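Local coordinates for protein regulator of polyketide synthase expression (Bifidobacterium adolescentis, PDB 3ONQ) that probably acts as a PucR-type transcriptional regulator, binding DNA through a C-terminal helix-turn-helix domain, although its function has not been established, at residues F29-T34 with V42-I47; K76-L81 with A97-M102; Q187-E192 with D196-T201; V202-K207 with A216-V221. All coordinates share one frame; numbering follows the deposited sequence.

Interaction 1 (F29-T34 with V42-I47)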
loop_
_atom_site.group_PDB
_atom_site.type_symbol
_atom_site.label_atom_id
_atom_site.label_comp_id
_atom_site.label_asym_id
_atom_site.label_seq_id
_atom_site.Cartn_x
_atom_site.Cartn_y
_atom_site.Cartn_z
ATOM N N PHE B 29 -18.852 -7.968 -1.462
ATOM C CA PHE B 29 -18.496 -8.959 -0.453
ATOM C C PHE B 29 -17.273 -9.753 -0.886
ATOM O O PHE B 29 -16.277 -9.806 -0.166
ATOM C CB PHE B 29 -19.678 -9.896 -0.180
ATOM C CG PHE B 29 -19.397 -10.959 0.857
ATOM C CD1 PHE B 29 -19.438 -10.663 2.211
ATOM C CD2 PHE B 29 -19.125 -12.260 0.474
ATOM C CE1 PHE B 29 -19.206 -11.640 3.164
ATOM C CE2 PHE B 29 -18.881 -13.248 1.418
ATOM C CZ PHE B 29 -18.929 -12.938 2.769
ATOM N N GLU B 30 -17.326 -10.353 -2.072
ATOM C CA GLU B 30 -16.204 -11.177 -2.509
ATOM C C GLU B 30 -14.928 -10.371 -2.685
ATOM O O GLU B 30 -13.845 -10.870 -2.383
ATOM C CB GLU B 30 -16.529 -11.943 -3.798
ATOM C CG GLU B 30 -17.591 -13.009 -3.622
ATOM C CD GLU B 30 -17.905 -13.724 -4.930
ATOM O OE1 GLU B 30 -17.094 -13.610 -5.879
ATOM O OE2 GLU B 30 -18.961 -14.388 -5.004
ATOM N N CYS B 31 -15.041 -9.140 -3.188
ATOM C CA CYS B 31 -13.853 -8.317 -3.340
ATOM C C CYS B 31 -13.217 -8.081 -1.969
ATOM O O CYS B 31 -12.021 -8.266 -1.786
ATOM C CB CYS B 31 -14.173 -6.985 -4.018
ATOM S SG CYS B 31 -14.659 -7.131 -5.773
ATOM N N LEU B 32 -14.033 -7.682 -1.007
ATOM C CA LEU B 32 -13.530 -7.371 0.318
ATOM C C LEU B 32 -12.907 -8.609 0.950
ATOM O O LEU B 32 -11.827 -8.542 1.530
ATOM C CB LEU B 32 -14.652 -6.820 1.202
ATOM C CG LEU B 32 -15.255 -5.484 0.761
ATOM C CD1 LEU B 32 -16.522 -5.176 1.536
ATOM C CD2 LEU B 32 -14.229 -4.355 0.901
ATOM N N LEU B 33 -13.593 -9.742 0.837
ATOM C CA LEU B 33 -13.108 -10.975 1.447
ATOM C C LEU B 33 -11.786 -11.417 0.811
ATOM O O LEU B 33 -10.967 -12.070 1.463
ATOM C CB LEU B 33 -14.161 -12.084 1.330
ATOM C CG LEU B 33 -14.101 -13.211 2.354
ATOM C CD1 LEU B 33 -13.989 -12.631 3.755
ATOM C CD2 LEU B 33 -15.336 -14.097 2.231
ATOM N N THR B 34 -11.575 -11.054 -0.456
ATOM C CA THR B 34 -10.347 -11.434 -1.163
ATOM C C THR B 34 -9.277 -10.336 -1.150
ATOM O O THR B 34 -8.346 -10.356 -1.950
ATOM C CB THR B 34 -10.616 -11.933 -2.622
ATOM O OG1 THR B 34 -11.181 -10.883 -3.414
ATOM C CG2 THR B 34 -11.560 -13.135 -2.623
ATOM N N VAL B 42 -14.147 0.779 -3.743
ATOM C CA VAL B 42 -14.709 1.999 -3.191
ATOM C C VAL B 42 -15.956 2.413 -3.979
ATOM O O VAL B 42 -16.979 2.780 -3.389
ATOM C CB VAL B 42 -13.690 3.146 -3.209
ATOM C CG1 VAL B 42 -14.338 4.435 -2.703
ATOM C CG2 VAL B 42 -12.462 2.781 -2.382
ATOM N N SER B 43 -15.878 2.339 -5.310
ATOM C CA SER B 43 -17.031 2.671 -6.149
ATOM C C SER B 43 -18.217 1.729 -5.900
ATOM O O SER B 43 -19.365 2.170 -5.809
ATOM C CB SER B 43 -16.659 2.683 -7.646
ATOM O OG SER B 43 -15.806 3.776 -7.966
ATOM N N LEU B 44 -17.949 0.433 -5.796
ATOM C CA LEU B 44 -19.031 -0.503 -5.511
ATOM C C LEU B 44 -19.698 -0.172 -4.179
ATOM O O LEU B 44 -20.922 -0.172 -4.067
ATOM C CB LEU B 44 -18.523 -1.939 -5.495
ATOM C CG LEU B 44 -18.051 -2.497 -6.836
ATOM C CD1 LEU B 44 -17.608 -3.929 -6.646
ATOM C CD2 LEU B 44 -19.148 -2.419 -7.870
HETATM N N MSE B 45 -18.892 0.101 -3.159
HETATM C CA MSE B 45 -19.454 0.437 -1.853
HETATM C C MSE B 45 -20.198 1.780 -1.943
HETATM O O MSE B 45 -21.265 1.956 -1.353
HETATM C CB MSE B 45 -18.362 0.479 -0.785
HETATM C CG MSE B 45 -17.718 -0.886 -0.534
HETATM SE SE MSE B 45 -18.964 -2.108 0.337
HETATM C CE MSE B 45 -18.538 -1.574 2.170
ATOM N N ASN B 46 -19.633 2.721 -2.690
ATOM C CA ASN B 46 -20.342 3.974 -2.972
ATOM C C ASN B 46 -21.742 3.722 -3.508
ATOM O O ASN B 46 -22.713 4.293 -3.038
ATOM C CB ASN B 46 -19.578 4.781 -4.014
ATOM C CG ASN B 46 -18.833 5.942 -3.422
ATOM O OD1 ASN B 46 -19.355 6.655 -2.565
ATOM N ND2 ASN B 46 -17.604 6.152 -3.887
ATOM N N ILE B 47 -21.834 2.868 -4.521
ATOM C CA ILE B 47 -23.106 2.550 -5.159
ATOM C C ILE B 47 -24.094 1.942 -4.176
ATOM O O ILE B 47 -25.296 2.197 -4.246
ATOM C CB ILE B 47 -22.881 1.585 -6.346
ATOM C CG1 ILE B 47 -22.312 2.352 -7.537
ATOM C CG2 ILE B 47 -24.166 0.882 -6.728
ATOM C CD1 ILE B 47 -21.395 1.522 -8.423
#
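C31 is the first residue of 29-34 to meet the second segment, and it faces L44. The backbones lie well apart, 9.6 Å between the CA atoms of C31 and L44, so the side chains span the distance. The thiol sulfur SG of C31 approaches CD1 of L44 at 4.4 Å, a light touch between two apolar groups. A small cysteine suits this place, since L44 supplies most of the reach and also packs on L27, one turn back along helix 21-33. L32 follows and carries the larger share of the contact. With CG anti to the carbonyl carbon (chi1 -64°), its branch extends straight at the second helix, and CD1 meets the selenium of the selenomethionine M45 at 4.1 Å, with CE at 4.2 Å. The two side chains come tip to tip. M45 gets there by bending at chi2 and chi3, a fold that a long unbranched chain allows and that also lets it touch A28, W50 and F54. On the far side of helix 39-48, S43 OG is hydrogen-bonded to E30 OE1 of the second subunit, and I47 packs on the same glutamate. L32 and M45 both rest on L98, and L32 reaches L140 of helix 132-149 too: two consecutive helices forming part of one outer layer of an alpha-beta-alpha sandwich.

Interaction 2 (K76-L81 with A97-M102); sequences KAVRDL and ALACQM
V78 and A99 mark the closest backbone approach, their CA atoms 7.6 Å apart, where the last turn of helix 67-80 lies over strand 94-100; from there the chains diverge slightly, to 8.8 Å between the CA atoms of L81 and M102. This is one helical layer of the alpha-beta-alpha sandwich. The helix joins strands 55-61 and 86-91, which run parallel with the antiparallel strand 94-100 between them, a split beta-alpha-beta crossover. Within strand 94-100, A99 is backbone-bonded to F57 of strand 55-61, while its neighbours L98 and C100 pair with V87 and H85 on the other flank. Alternation along the strand sorts the side chains: A99 points at helix 67-80, whereas L98 packs on helix 132-149. An alanine suits the first position because its methyl lets the helix come down close to the sheet, and a valine suits the helix because its branch is compact. On the outer side of the helix K76 NZ and D80 OD2 form a salt bridge of 3.5 Å, one turn apart. L81, just past the end of the helix, packs on V105, V109 and T110, and its backbone pairs with A104. The apolar link itself is slight: a chi1 of 163° sets CG1 of V78 anti to the backbone N and leaves CG2 to meet CB of A99 at 4.5 Å.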
loop_
_atom_site.group_PDB
_atom_site.type_symbol
_atom_site.label_atom_id
_atom_site.label_comp_id
_atom_site.label_asym_id
_atom_site.label_seq_id
_atom_site.Cartn_x
_atom_site.Cartn_y
_atom_site.Cartn_z
ATOM N N LYS B 76 -33.104 -6.662 9.817
ATOM C CA LYS B 76 -34.106 -6.061 10.689
ATOM C C LYS B 76 -33.456 -5.445 11.936
ATOM O O LYS B 76 -33.822 -4.352 12.378
ATOM C CB LYS B 76 -35.159 -7.093 11.099
ATOM C CG LYS B 76 -36.115 -6.575 12.167
ATOM C CD LYS B 76 -37.074 -7.649 12.663
ATOM C CE LYS B 76 -37.942 -7.127 13.808
ATOM N NZ LYS B 76 -38.748 -5.935 13.402
ATOM N N ALA B 77 -32.488 -6.153 12.506
ATOM C CA ALA B 77 -31.839 -5.680 13.716
ATOM C C ALA B 77 -31.081 -4.387 13.431
ATOM O O ALA B 77 -31.144 -3.438 14.210
ATOM C CB ALA B 77 -30.913 -6.742 14.289
ATOM N N VAL B 78 -30.367 -4.353 12.308
ATOM C CA VAL B 78 -29.634 -3.158 11.905
ATOM C C VAL B 78 -30.612 -1.996 11.698
ATOM O O VAL B 78 -30.373 -0.881 12.164
ATOM C CB VAL B 78 -28.793 -3.423 10.630
ATOM C CG1 VAL B 78 -28.362 -2.114 9.955
ATOM C CG2 VAL B 78 -27.589 -4.292 10.960
ATOM N N ARG B 79 -31.716 -2.272 11.008
ATOM C CA ARG B 79 -32.771 -1.285 10.800
ATOM C C ARG B 79 -33.304 -0.760 12.140
ATOM O O ARG B 79 -33.377 0.455 12.362
ATOM C CB ARG B 79 -33.900 -1.910 9.982
ATOM C CG ARG B 79 -34.919 -0.927 9.429
ATOM C CD ARG B 79 -35.280 -1.270 7.980
ATOM N NE ARG B 79 -35.591 -2.691 7.788
ATOM C CZ ARG B 79 -35.031 -3.474 6.862
ATOM N NH1 ARG B 79 -35.383 -4.752 6.769
ATOM N NH2 ARG B 79 -34.120 -2.986 6.026
ATOM N N ASP B 80 -33.657 -1.679 13.037
ATOM C CA ASP B 80 -34.211 -1.307 14.344
ATOM C C ASP B 80 -33.249 -0.455 15.179
ATOM O O ASP B 80 -33.680 0.258 16.085
ATOM C CB ASP B 80 -34.611 -2.547 15.160
ATOM C CG ASP B 80 -35.830 -3.262 14.599
ATOM O OD1 ASP B 80 -36.461 -2.737 13.662
ATOM O OD2 ASP B 80 -36.154 -4.356 15.111
ATOM N N LEU B 81 -31.954 -0.541 14.888
ATOM C CA LEU B 81 -30.958 0.207 15.649
ATOM C C LEU B 81 -30.553 1.495 14.938
ATOM O O LEU B 81 -29.589 2.151 15.332
ATOM C CB LEU B 81 -29.720 -0.657 15.913
ATOM C CG LEU B 81 -29.885 -1.748 16.967
ATOM C CD1 LEU B 81 -28.894 -2.879 16.733
ATOM C CD2 LEU B 81 -29.754 -1.164 18.392
ATOM N N ALA B 97 -21.557 -10.820 8.122
ATOM C CA ALA B 97 -22.272 -9.570 7.947
ATOM C C ALA B 97 -21.368 -8.418 8.340
ATOM O O ALA B 97 -20.822 -8.392 9.450
ATOM C CB ALA B 97 -23.536 -9.554 8.800
ATOM N N LEU B 98 -21.232 -7.464 7.426
ATOM C CA LEU B 98 -20.470 -6.257 7.657
ATOM C C LEU B 98 -21.459 -5.115 7.854
ATOM O O LEU B 98 -22.158 -4.729 6.918
ATOM C CB LEU B 98 -19.600 -5.963 6.443
ATOM C CG LEU B 98 -18.797 -4.663 6.510
ATOM C CD1 LEU B 98 -17.582 -4.843 7.412
ATOM C CD2 LEU B 98 -18.379 -4.244 5.112
ATOM N N ALA B 99 -21.521 -4.576 9.068
ATOM C CA ALA B 99 -22.464 -3.497 9.363
ATOM C C ALA B 99 -21.790 -2.134 9.338
ATOM O O ALA B 99 -20.656 -1.966 9.801
ATOM C CB ALA B 99 -23.140 -3.726 10.716
ATOM N N CYS B 100 -22.494 -1.151 8.803
ATOM C CA CYS B 100 -21.997 0.209 8.869
ATOM C C CYS B 100 -22.289 0.748 10.266
ATOM O O CYS B 100 -23.415 0.650 10.761
ATOM C CB CYS B 100 -22.655 1.095 7.801
ATOM S SG CYS B 100 -22.095 2.807 7.907
ATOM N N GLN B 101 -21.278 1.288 10.924
ATOM C CA GLN B 101 -21.501 1.775 12.273
ATOM C C GLN B 101 -22.029 3.196 12.227
ATOM O O GLN B 101 -21.294 4.136 11.938
ATOM C CB GLN B 101 -20.247 1.691 13.134
ATOM C CG GLN B 101 -20.443 2.365 14.491
ATOM C CD GLN B 101 -19.229 2.270 15.376
ATOM O OE1 GLN B 101 -18.987 1.242 16.011
ATOM N NE2 GLN B 101 -18.455 3.348 15.431
HETATM N N MSE B 102 -23.319 3.328 12.498
HETATM C CA MSE B 102 -24.007 4.608 12.479
HETATM C C MSE B 102 -25.251 4.465 13.347
HETATM O O MSE B 102 -25.701 3.342 13.600
HETATM C CB MSE B 102 -24.422 4.957 11.052
HETATM C CG MSE B 102 -25.292 3.886 10.421
HETATM SE SE MSE B 102 -25.869 4.249 8.585
HETATM C CE MSE B 102 -27.156 5.677 8.943
#

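Interaction 3 (Q187-E192 with D196-T201). With SO4 (sulfate ion), chain R.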
loop_
_atom_site.group_PDB
_atom_site.type_symbol
_atom_site.label_atom_id
_atom_site.label_comp_id
_atom_site.label_asym_id
_atom_site.label_seq_id
_atom_site.Cartn_x
_atom_site.Cartn_y
_atom_site.Cartn_z
ATOM N N GLN B 187 6.864 -6.822 19.613
ATOM C CA GLN B 187 7.502 -5.514 19.679
ATOM C C GLN B 187 7.153 -4.755 20.965
ATOM O O GLN B 187 7.963 -3.998 21.475
ATOM C CB GLN B 187 7.192 -4.673 18.431
ATOM C CG GLN B 187 8.063 -5.043 17.243
ATOM C CD GLN B 187 7.993 -4.010 16.121
ATOM O OE1 GLN B 187 6.968 -3.351 15.928
ATOM N NE2 GLN B 187 9.092 -3.856 15.389
ATOM N N VAL B 188 5.953 -4.966 21.487
ATOM C CA VAL B 188 5.566 -4.319 22.735
ATOM C C VAL B 188 6.394 -4.891 23.887
ATOM O O VAL B 188 6.864 -4.152 24.745
ATOM C CB VAL B 188 4.061 -4.473 23.013
ATOM C CG1 VAL B 188 3.733 -4.048 24.434
ATOM C CG2 VAL B 188 3.258 -3.645 22.014
ATOM N N LEU B 189 6.592 -6.205 23.884
ATOM C CA LEU B 189 7.422 -6.865 24.890
ATOM C C LEU B 189 8.833 -6.291 24.889
ATOM O O LEU B 189 9.415 -6.053 25.945
ATOM C CB LEU B 189 7.508 -8.377 24.629
ATOM C CG LEU B 189 6.601 -9.350 25.367
ATOM C CD1 LEU B 189 7.087 -10.770 25.131
ATOM C CD2 LEU B 189 6.608 -9.042 26.851
ATOM N N ARG B 190 9.387 -6.093 23.696
ATOM C CA ARG B 190 10.740 -5.565 23.560
ATOM C C ARG B 190 10.840 -4.135 24.077
ATOM O O ARG B 190 11.805 -3.782 24.747
ATOM C CB ARG B 190 11.177 -5.596 22.104
ATOM C CG ARG B 190 10.977 -6.918 21.442
ATOM C CD ARG B 190 12.202 -7.756 21.565
ATOM N NE ARG B 190 13.218 -7.323 20.627
ATOM C CZ ARG B 190 14.354 -7.977 20.429
ATOM N NH1 ARG B 190 15.238 -7.513 19.555
ATOM N NH2 ARG B 190 14.602 -9.093 21.111
ATOM N N GLY B 191 9.843 -3.315 23.754
ATOM C CA GLY B 191 9.830 -1.923 24.160
ATOM C C GLY B 191 10.886 -1.126 23.425
ATOM O O GLY B 191 11.492 -1.621 22.475
ATOM N N GLU B 192 11.118 0.108 23.868
ATOM C CA GLU B 192 12.103 0.980 23.225
ATOM C C GLU B 192 13.484 0.868 23.876
ATOM O O GLU B 192 14.504 1.118 23.233
ATOM C CB GLU B 192 11.627 2.438 23.223
ATOM C CG GLU B 192 10.293 2.666 22.512
ATOM C CD GLU B 192 10.302 2.200 21.064
ATOM O OE1 GLU B 192 11.283 2.492 20.345
ATOM O OE2 GLU B 192 9.327 1.531 20.650
ATOM N N ASP B 196 15.774 -3.074 29.178
ATOM C CA ASP B 196 14.604 -3.512 29.936
ATOM C C ASP B 196 14.560 -5.041 29.945
ATOM O O ASP B 196 14.688 -5.663 28.892
ATOM C CB ASP B 196 13.327 -2.942 29.320
ATOM C CG ASP B 196 12.087 -3.315 30.106
ATOM O OD1 ASP B 196 11.718 -2.570 31.038
ATOM O OD2 ASP B 196 11.480 -4.353 29.796
ATOM N N PRO B 197 14.393 -5.649 31.138
ATOM C CA PRO B 197 14.484 -7.108 31.320
ATOM C C PRO B 197 13.215 -7.903 30.978
ATOM O O PRO B 197 13.266 -9.145 30.996
ATOM C CB PRO B 197 14.780 -7.250 32.818
ATOM C CG PRO B 197 14.083 -6.073 33.424
ATOM C CD PRO B 197 14.246 -4.946 32.426
ATOM N N THR B 198 12.109 -7.226 30.670
ATOM C CA THR B 198 10.825 -7.917 30.499
ATOM C C THR B 198 10.892 -9.005 29.420
ATOM O O THR B 198 10.549 -10.155 29.671
ATOM C CB THR B 198 9.674 -6.933 30.182
ATOM O OG1 THR B 198 9.712 -5.829 31.096
ATOM C CG2 THR B 198 8.329 -7.620 30.300
ATOM N N TYR B 199 11.349 -8.639 28.224
ATOM C CA TYR B 199 11.411 -9.576 27.102
ATOM C C TYR B 199 12.270 -10.799 27.420
ATOM O O TYR B 199 11.872 -11.935 27.182
ATOM C CB TYR B 199 11.961 -8.886 25.850
ATOM C CG TYR B 199 12.086 -9.807 24.652
ATOM C CD1 TYR B 199 11.010 -10.009 23.792
ATOM C CD2 TYR B 199 13.274 -10.482 24.388
ATOM C CE1 TYR B 199 11.118 -10.848 22.694
ATOM C CE2 TYR B 199 13.384 -11.341 23.297
ATOM C CZ TYR B 199 12.304 -11.506 22.452
ATOM O OH TYR B 199 12.404 -12.336 21.365
ATOM N N LEU B 200 13.461 -10.559 27.942
ATOM C CA LEU B 200 14.342 -11.661 28.297
ATOM C C LEU B 200 13.655 -12.580 29.301
ATOM O O LEU B 200 13.767 -13.804 29.205
ATOM C CB LEU B 200 15.651 -11.138 28.870
ATOM C CG LEU B 200 16.617 -12.192 29.405
ATOM C CD1 LEU B 200 17.097 -13.100 28.278
ATOM C CD2 LEU B 200 17.790 -11.494 30.080
ATOM N N THR B 201 12.919 -11.993 30.243
ATOM C CA THR B 201 12.299 -12.773 31.321
ATOM C C THR B 201 11.154 -13.633 30.817
ATOM O O THR B 201 11.041 -14.801 31.187
ATOM C CB THR B 201 11.795 -11.885 32.480
ATOM O OG1 THR B 201 12.870 -11.078 32.960
ATOM C CG2 THR B 201 11.279 -12.758 33.629
HETATM S S SO4 R . 16.271 -12.641 20.978
HETATM O O1 SO4 R . 16.117 -13.574 22.092
HETATM O O2 SO4 R . 16.842 -11.373 21.438
HETATM O O3 SO4 R . 17.139 -13.237 19.966
HETATM O O4 SO4 R . 14.960 -12.393 20.387
#
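R190 lies over one face of the Y199 ring, and its aliphatic part makes the tightest fit of the contact: CD sits 3.5 Å from the ring centroid, a CH-pi interaction 18° off the normal. Bends at chi2 (-92°) and chi3 fold the chain over the tyrosine, so that the guanidinium follows as a cation-pi partner, CZ being 4.7 Å from the same centroid. The guanidinium stands almost upright on the ring, the planes 82° apart, with NH2 edge-on near CE2 at 3.4 Å. At the edge of the ring L189 packs, its CB 4.0 Å from CD1 of Y199; the L189 and T198 side chains cross at about a right angle, CD2 against CG2, and A233 and L254 continue that apolar cluster. The segments are the end of helix 175-190 and the start of helix 198-207, the latter a helix of the PucR-type C-terminal helix-turn-helix domain. G191, just after the first helix, has a positive phi, which favours glycine, and D196 caps the second: its OD2 takes both T198 N and T198 OG1, the hydroxyl at 2.6 Å on the syn lone pair. The outer side is looser and holds a sulfate ion, probably from the crystallisation liquor. R190 NH2 bonds its O2 at 3.2 Å, Y199 OH gives a shorter bond to O4 at 2.7 Å, and R258 NH2 is a third donor. A leucine in place of Y199, lacking the ring and hydroxyl, would probably leave the R190 side chain less fixed in its rotation and the sulfate held by fewer donors.

Interaction 4 (V202-K207 with A216-V221)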
loop_
_atom_site.group_PDB
_atom_site.type_symbol
_atom_site.label_atom_id
_atom_site.label_comp_id
_atom_site.label_asym_id
_atom_site.label_seq_id
_atom_site.Cartn_x
_atom_site.Cartn_y
_atom_site.Cartn_z
ATOM N N VAL B 202 10.297 -13.061 29.980
ATOM C CA VAL B 202 9.217 -13.832 29.370
ATOM C C VAL B 202 9.803 -14.948 28.498
ATOM O O VAL B 202 9.381 -16.097 28.558
ATOM C CB VAL B 202 8.330 -12.915 28.487
ATOM C CG1 VAL B 202 7.352 -13.739 27.665
ATOM C CG2 VAL B 202 7.593 -11.894 29.349
ATOM N N SER B 203 10.779 -14.594 27.674
ATOM C CA SER B 203 11.386 -15.565 26.780
ATOM C C SER B 203 11.974 -16.716 27.591
ATOM O O SER B 203 11.786 -17.890 27.274
ATOM C CB SER B 203 12.495 -14.893 25.980
ATOM O OG SER B 203 13.143 -15.843 25.160
ATOM N N THR B 204 12.702 -16.367 28.645
ATOM C CA THR B 204 13.371 -17.373 29.449
ATOM C C THR B 204 12.333 -18.221 30.176
ATOM O O THR B 204 12.480 -19.423 30.278
ATOM C CB THR B 204 14.312 -16.728 30.488
ATOM O OG1 THR B 204 15.276 -15.903 29.823
ATOM C CG2 THR B 204 15.022 -17.790 31.282
ATOM N N PHE B 205 11.271 -17.592 30.650
ATOM C CA PHE B 205 10.238 -18.297 31.383
ATOM C C PHE B 205 9.578 -19.357 30.513
ATOM O O PHE B 205 9.393 -20.474 30.944
ATOM C CB PHE B 205 9.203 -17.287 31.862
ATOM C CG PHE B 205 8.043 -17.883 32.601
ATOM C CD1 PHE B 205 8.168 -18.280 33.913
ATOM C CD2 PHE B 205 6.817 -18.015 31.994
ATOM C CE1 PHE B 205 7.103 -18.808 34.587
ATOM C CE2 PHE B 205 5.752 -18.538 32.672
ATOM C CZ PHE B 205 5.897 -18.936 33.967
ATOM N N LEU B 206 9.255 -18.998 29.279
ATOM C CA LEU B 206 8.643 -19.920 28.335
ATOM C C LEU B 206 9.561 -21.073 27.956
ATOM O O LEU B 206 9.142 -22.210 27.887
ATOM C CB LEU B 206 8.175 -19.178 27.089
ATOM C CG LEU B 206 7.036 -18.181 27.279
ATOM C CD1 LEU B 206 6.811 -17.382 26.030
ATOM C CD2 LEU B 206 5.764 -18.843 27.718
ATOM N N LYS B 207 10.827 -20.750 27.743
ATOM C CA LYS B 207 11.838 -21.708 27.351
ATOM C C LYS B 207 12.025 -22.761 28.420
ATOM O O LYS B 207 12.231 -23.924 28.127
ATOM C CB LYS B 207 13.155 -20.992 27.094
ATOM C CG LYS B 207 14.299 -21.898 26.746
ATOM C CD LYS B 207 15.550 -21.106 26.434
ATOM C CE LYS B 207 16.743 -22.019 26.240
ATOM N NZ LYS B 207 17.928 -21.298 25.700
ATOM N N ALA B 216 14.039 -17.773 37.596
ATOM C CA ALA B 216 14.858 -17.133 38.628
ATOM C C ALA B 216 16.295 -17.653 38.638
ATOM O O ALA B 216 17.242 -16.882 38.677
ATOM C CB ALA B 216 14.230 -17.314 40.013
ATOM N N LYS B 217 16.446 -18.970 38.611
ATOM C CA LYS B 217 17.760 -19.597 38.636
ATOM C C LYS B 217 18.596 -19.211 37.410
ATOM O O LYS B 217 19.762 -18.837 37.535
ATOM C CB LYS B 217 17.599 -21.115 38.726
ATOM C CG LYS B 217 18.870 -21.912 38.517
ATOM C CD LYS B 217 18.572 -23.413 38.644
ATOM C CE LYS B 217 19.815 -24.280 38.427
ATOM N NZ LYS B 217 20.386 -24.180 37.052
ATOM N N GLU B 218 17.991 -19.309 36.231
ATOM C CA GLU B 218 18.640 -18.927 34.976
ATOM C C GLU B 218 19.080 -17.462 34.945
ATOM O O GLU B 218 20.153 -17.142 34.442
ATOM C CB GLU B 218 17.701 -19.189 33.796
ATOM C CG GLU B 218 18.181 -20.250 32.841
ATOM C CD GLU B 218 19.570 -19.958 32.303
ATOM O OE1 GLU B 218 19.699 -19.147 31.360
ATOM O OE2 GLU B 218 20.535 -20.541 32.831
ATOM N N LEU B 219 18.250 -16.572 35.478
ATOM C CA LEU B 219 18.500 -15.137 35.338
ATOM C C LEU B 219 19.186 -14.495 36.534
ATOM O O LEU B 219 19.461 -13.293 36.528
ATOM C CB LEU B 219 17.189 -14.406 35.050
ATOM C CG LEU B 219 16.499 -14.729 33.724
ATOM C CD1 LEU B 219 15.160 -14.028 33.662
ATOM C CD2 LEU B 219 17.382 -14.352 32.537
ATOM N N ASN B 220 19.450 -15.289 37.569
ATOM C CA ASN B 220 20.012 -14.753 38.797
ATOM C C ASN B 220 19.189 -13.622 39.401
ATOM O O ASN B 220 19.744 -12.600 39.801
ATOM C CB ASN B 220 21.446 -14.271 38.569
ATOM C CG ASN B 220 22.383 -15.406 38.216
ATOM O OD1 ASN B 220 22.132 -16.558 38.565
ATOM N ND2 ASN B 220 23.472 -15.087 37.526
ATOM N N VAL B 221 17.873 -13.804 39.467
ATOM C CA VAL B 221 17.013 -12.863 40.178
ATOM C C VAL B 221 16.087 -13.633 41.109
ATOM O O VAL B 221 15.957 -14.844 40.986
ATOM C CB VAL B 221 16.140 -12.014 39.214
ATOM C CG1 VAL B 221 17.004 -11.175 38.297
ATOM C CG2 VAL B 221 15.199 -12.908 38.412
#
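T204 alone carries the first segment's side of this contact, and it touches two consecutive residues of the helix opposite. Its methyl CG2 meets CB of E218 at 3.9 Å, the two side chains crossing at about a right angle, and comes to 4.2 Å from CG of L219. The hydroxyl OG1 lies 3.8 Å from CD2 of the same leucine, an approach tip to tip but a van der Waals touch only, its hydrogen-bond partner being L200 O. What turns T204 this way is its torsion: with chi1 at -58°, CG2 stands anti to the backbone N, while OG1 lies beside that N. A beta-branched threonine suits the spot: its methyl packs on the neighbouring helix while its hydroxyl both bonds to its own backbone and touches L219. Farther out, N220 takes a positive phi of 55°, which asparagine tolerates well, and V221 N returns to A216 O at 3.2 Å, a 6→1 bond. That turn leads to helix 223-237, probably the recognition helix of the helix-turn-helix motif, on which V202 and F205 also pack, F205 reaching L212 and T215 as well. Nearby, K207 NZ and E218 OE1 are 6.3 Å apart, too far for a salt bridge. With the threonine's hydroxyl spent inside its own helix, the joining of helices 198-207 and 212-219 here implies cohesion by shape and van der Waals contact.

Overall arrangement
From the N terminus, interaction 1 closes the short loop between helices 21-33 and 39-48, and interaction 2 then closes the longer path through strand 86-91 to strand 94-100. L98 ties these two together, its CD2 4.0 Å from M45 CE, so both belong to the N-terminal sandwich. Interactions 3 and 4 lie on the opposite side of the chain's centre; the centres of interactions 1 and 3 are about 40 Å apart. Interaction 3 closes the tight turn into helix 198-207, and interaction 4 closes the next, to helix 212-219; they share helix 198-207 and touch through L200 and L219. All four loops follow in series, with no nesting or crossing.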